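Local atomic coordinates of NmrA family protein (Shigella flexneri 2a, PDB entry 3QVO), a protein that is of unknown function but probably binds NAD(P) through its Rossmann fold. Residues A[34-43]-A[197-208]. Residues are numbered along the deposited sequence; the frame is centred on the assembly and turned at random.
Sequences QIARHVINQL and RKSVAALITDII
Where Val39 meets Ala201, the helices 34-43 and 197-208 come within 5.2 Å between their CA atoms; the two axes, 8.4 Å apart at their closest, cross at -49° and run broadly the same way. Small residues permit such proximity, and Ala201 is the example here: its methyl enters a hole formed by Ile35, His38, Val39 and Gln42, with its CB 3.4 Å from His38 CB. The knobs-into-holes packing is reciprocated by Ile35, received among Arg197, Val200, Ala201 and Ile204, and by Val39, received among Ala201, Ile204, Thr205 and Ile208. With CG2 anti to the backbone N, Ile35 brings that methyl to Ile204 CD1 at 3.8 Å, while its CG1 rests on the aliphatic part of Arg197. Both helices pack on the parallel strands of the Rossmann fold, helix 34-43 following the first of them, 24-29, and Tyr93 of strand 91-95 lies against Ile35, Val39 and Ile204. At one end the Gln34 amide stacks on the Arg197 guanidinium, planes 10° apart, OE1 over the group's centre; Asp175 holds Arg197 by a salt bridge. Lys198, bent at chi3 (-85°), lays CE 3.4 Å from His38 CE1 and carries its ammonium on to a salt bridge with Asp177. Thr205 OG1 bonds back to Ala201 O from above the carbonyl plane, and the Gln42 amide lies across this hydroxyl, NE2 3.5 Å from OG1.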
loop_
_atom_site.group_PDB
_atom_site.type_symbol
_atom_site.label_atom_id
_atom_site.label_comp_id
_atom_site.label_asym_id
_atom_site.label_seq_id
_atom_site.Cartn_x
_atom_site.Cartn_y
_atom_site.Cartn_z
ATOM N N GLN A 34 -3.173 5.284 8.320
ATOM C CA GLN A 34 -2.306 6.408 8.610
ATOM C C GLN A 34 -1.270 6.688 7.523
ATOM O O GLN A 34 -0.908 7.847 7.318
ATOM C CB GLN A 34 -1.602 6.210 9.956
ATOM C CG GLN A 34 -2.516 5.793 11.127
ATOM C CD GLN A 34 -1.769 5.686 12.437
ATOM O OE1 GLN A 34 -0.923 6.524 12.761
ATOM N NE2 GLN A 34 -2.079 4.654 13.201
ATOM N N ILE A 35 -0.747 5.671 6.855
ATOM C CA ILE A 35 0.078 5.928 5.671
ATOM C C ILE A 35 -0.797 6.463 4.545
ATOM O O ILE A 35 -0.403 7.404 3.811
ATOM C CB ILE A 35 0.850 4.688 5.172
ATOM C CG1 ILE A 35 2.006 4.343 6.134
ATOM C CG2 ILE A 35 1.442 4.918 3.800
ATOM C CD1 ILE A 35 2.462 2.859 6.015
ATOM N N ALA A 36 -1.987 5.899 4.424
ATOM C CA ALA A 36 -2.914 6.315 3.397
ATOM C C ALA A 36 -3.186 7.847 3.438
ATOM O O ALA A 36 -3.279 8.479 2.385
ATOM C CB ALA A 36 -4.221 5.516 3.484
ATOM N N ARG A 37 -3.278 8.424 4.641
ATOM C CA ARG A 37 -3.663 9.822 4.825
ATOM C C ARG A 37 -2.668 10.794 4.225
ATOM O O ARG A 37 -3.052 11.856 3.720
ATOM C CB ARG A 37 -3.866 10.171 6.308
ATOM N N HIS A 38 -1.396 10.419 4.275
ATOM C CA HIS A 38 -0.335 11.213 3.694
ATOM C C HIS A 38 -0.410 11.075 2.170
ATOM O O HIS A 38 -0.223 12.038 1.456
ATOM C CB HIS A 38 1.048 10.750 4.173
ATOM C CG HIS A 38 1.295 10.906 5.642
ATOM N ND1 HIS A 38 1.544 12.122 6.234
ATOM C CD2 HIS A 38 1.432 9.986 6.624
ATOM C CE1 HIS A 38 1.767 11.950 7.525
ATOM N NE2 HIS A 38 1.713 10.658 7.787
ATOM N N VAL A 39 -0.667 9.885 1.673
ATOM C CA VAL A 39 -0.744 9.679 0.238
ATOM C C VAL A 39 -1.896 10.493 -0.321
ATOM O O VAL A 39 -1.738 11.227 -1.311
ATOM C CB VAL A 39 -0.998 8.212 -0.129
ATOM C CG1 VAL A 39 -1.227 8.077 -1.586
ATOM C CG2 VAL A 39 0.137 7.360 0.307
ATOM N N ILE A 40 -3.036 10.398 0.352
ATOM C CA ILE A 40 -4.238 11.108 -0.087
ATOM C C ILE A 40 -3.947 12.602 -0.195
ATOM O O ILE A 40 -4.332 13.250 -1.159
ATOM C CB ILE A 40 -5.384 10.866 0.903
ATOM C CG1 ILE A 40 -5.885 9.453 0.747
ATOM C CG2 ILE A 40 -6.514 11.865 0.746
ATOM C CD1 ILE A 40 -6.699 8.960 1.941
ATOM N N ASN A 41 -3.259 13.132 0.810
ATOM C CA ASN A 41 -2.845 14.519 0.869
ATOM C C ASN A 41 -1.881 14.957 -0.224
ATOM O O ASN A 41 -1.959 16.077 -0.742
ATOM C CB ASN A 41 -2.104 14.722 2.165
ATOM C CG ASN A 41 -2.864 15.536 3.164
ATOM O OD1 ASN A 41 -3.615 14.967 3.990
ATOM N ND2 ASN A 41 -2.615 16.886 3.167
ATOM N N GLN A 42 -0.907 14.121 -0.524
ATOM C CA GLN A 42 -0.030 14.422 -1.631
ATOM C C GLN A 42 -0.764 14.307 -2.953
ATOM O O GLN A 42 -0.420 15.002 -3.903
ATOM C CB GLN A 42 1.129 13.479 -1.656
ATOM C CG GLN A 42 1.957 13.530 -0.389
ATOM C CD GLN A 42 3.291 12.886 -0.618
ATOM O OE1 GLN A 42 4.116 13.420 -1.403
ATOM N NE2 GLN A 42 3.527 11.746 0.035
ATOM N N LEU A 43 -1.770 13.437 -3.031
ATOM C CA LEU A 43 -2.538 13.313 -4.265
ATOM C C LEU A 43 -3.556 14.456 -4.454
ATOM O O LEU A 43 -4.079 14.659 -5.551
ATOM C CB LEU A 43 -3.197 11.934 -4.358
ATOM C CG LEU A 43 -2.225 10.745 -4.449
ATOM C CD1 LEU A 43 -2.998 9.495 -4.539
ATOM C CD2 LEU A 43 -1.173 10.828 -5.610
ATOM N N ARG A 197 6.261 7.006 8.315
ATOM C CA ARG A 197 5.115 6.841 7.445
ATOM C C ARG A 197 5.178 7.828 6.278
ATOM O O ARG A 197 4.848 7.497 5.148
ATOM C CB ARG A 197 3.851 7.093 8.249
ATOM C CG ARG A 197 3.538 6.007 9.244
ATOM C CD ARG A 197 2.098 6.070 9.727
ATOM N NE ARG A 197 1.787 4.956 10.612
ATOM C CZ ARG A 197 2.203 4.846 11.870
ATOM N NH1 ARG A 197 1.877 3.779 12.587
ATOM N NH2 ARG A 197 2.968 5.772 12.410
ATOM N N LYS A 198 5.607 9.049 6.552
ATOM C CA LYS A 198 5.703 10.051 5.498
ATOM C C LYS A 198 6.679 9.582 4.429
ATOM O O LYS A 198 6.434 9.789 3.230
ATOM C CB LYS A 198 6.117 11.387 6.100
ATOM C CG LYS A 198 5.796 12.609 5.310
ATOM C CD LYS A 198 5.801 13.878 6.220
ATOM C CE LYS A 198 4.412 14.067 6.930
ATOM N NZ LYS A 198 4.339 15.210 7.884
ATOM N N SER A 199 7.736 8.889 4.847
ATOM C CA SER A 199 8.689 8.349 3.898
ATOM C C SER A 199 8.008 7.344 2.985
ATOM O O SER A 199 8.154 7.387 1.752
ATOM C CB SER A 199 9.852 7.665 4.599
ATOM O OG SER A 199 10.640 8.582 5.384
ATOM N N VAL A 200 7.246 6.446 3.588
ATOM C CA VAL A 200 6.627 5.392 2.823
ATOM C C VAL A 200 5.583 5.989 1.888
ATOM O O VAL A 200 5.462 5.573 0.748
ATOM C CB VAL A 200 6.027 4.321 3.726
ATOM C CG1 VAL A 200 5.398 3.199 2.879
ATOM C CG2 VAL A 200 7.104 3.761 4.644
ATOM N N ALA A 201 4.863 6.994 2.362
ATOM C CA ALA A 201 3.898 7.695 1.504
ATOM C C ALA A 201 4.585 8.358 0.323
ATOM O O ALA A 201 4.077 8.322 -0.802
ATOM C CB ALA A 201 3.093 8.720 2.289
ATOM N N ALA A 202 5.741 8.956 0.565
ATOM C CA ALA A 202 6.508 9.590 -0.510
ATOM C C ALA A 202 6.858 8.574 -1.588
ATOM O O ALA A 202 6.775 8.869 -2.755
ATOM C CB ALA A 202 7.751 10.225 0.039
ATOM N N LEU A 203 7.265 7.382 -1.206
ATOM C CA LEU A 203 7.570 6.350 -2.200
ATOM C C LEU A 203 6.309 5.991 -2.991
ATOM O O LEU A 203 6.342 5.923 -4.189
ATOM C CB LEU A 203 8.129 5.081 -1.534
ATOM C CG LEU A 203 8.588 3.960 -2.499
ATOM C CD1 LEU A 203 9.628 4.382 -3.605
ATOM C CD2 LEU A 203 9.146 2.794 -1.691
ATOM N N ILE A 204 5.219 5.737 -2.287
ATOM C CA ILE A 204 3.992 5.326 -2.906
ATOM C C ILE A 204 3.622 6.373 -3.954
ATOM O O ILE A 204 3.393 6.031 -5.108
ATOM C CB ILE A 204 2.885 5.080 -1.852
ATOM C CG1 ILE A 204 3.252 3.866 -0.989
ATOM C CG2 ILE A 204 1.513 4.816 -2.512
ATOM C CD1 ILE A 204 2.480 3.798 0.307
ATOM N N THR A 205 3.677 7.648 -3.570
ATOM C CA THR A 205 3.339 8.740 -4.455
ATOM C C THR A 205 4.257 8.827 -5.667
ATOM O O THR A 205 3.786 9.059 -6.787
ATOM C CB THR A 205 3.300 10.064 -3.682
ATOM O OG1 THR A 205 2.213 10.013 -2.738
ATOM C CG2 THR A 205 3.027 11.227 -4.609
ATOM N N ASP A 206 5.564 8.635 -5.466
ATOM C CA ASP A 206 6.480 8.586 -6.602
ATOM C C ASP A 206 6.129 7.454 -7.575
ATOM O O ASP A 206 6.234 7.645 -8.781
ATOM C CB ASP A 206 7.927 8.490 -6.154
ATOM C CG ASP A 206 8.446 9.805 -5.527
ATOM O OD1 ASP A 206 7.686 10.822 -5.454
ATOM O OD2 ASP A 206 9.625 9.815 -5.098
ATOM N N ILE A 207 5.643 6.319 -7.070
ATOM C CA ILE A 207 5.317 5.187 -7.938
ATOM C C ILE A 207 4.005 5.495 -8.673
ATOM O O ILE A 207 3.859 5.259 -9.858
ATOM C CB ILE A 207 5.198 3.877 -7.160
ATOM C CG1 ILE A 207 6.506 3.502 -6.468
ATOM C CG2 ILE A 207 4.769 2.708 -8.088
ATOM C CD1 ILE A 207 6.424 2.174 -5.632
ATOM N N ILE A 208 3.048 6.054 -7.955
ATOM C CA ILE A 208 1.808 6.460 -8.567
ATOM C C ILE A 208 2.095 7.482 -9.667
ATOM O O ILE A 208 1.528 7.424 -10.773
ATOM C CB ILE A 208 0.886 7.073 -7.530
ATOM C CG1 ILE A 208 0.354 5.985 -6.619
ATOM C CG2 ILE A 208 -0.253 7.849 -8.213
ATOM C CD1 ILE A 208 -0.510 6.459 -5.459
#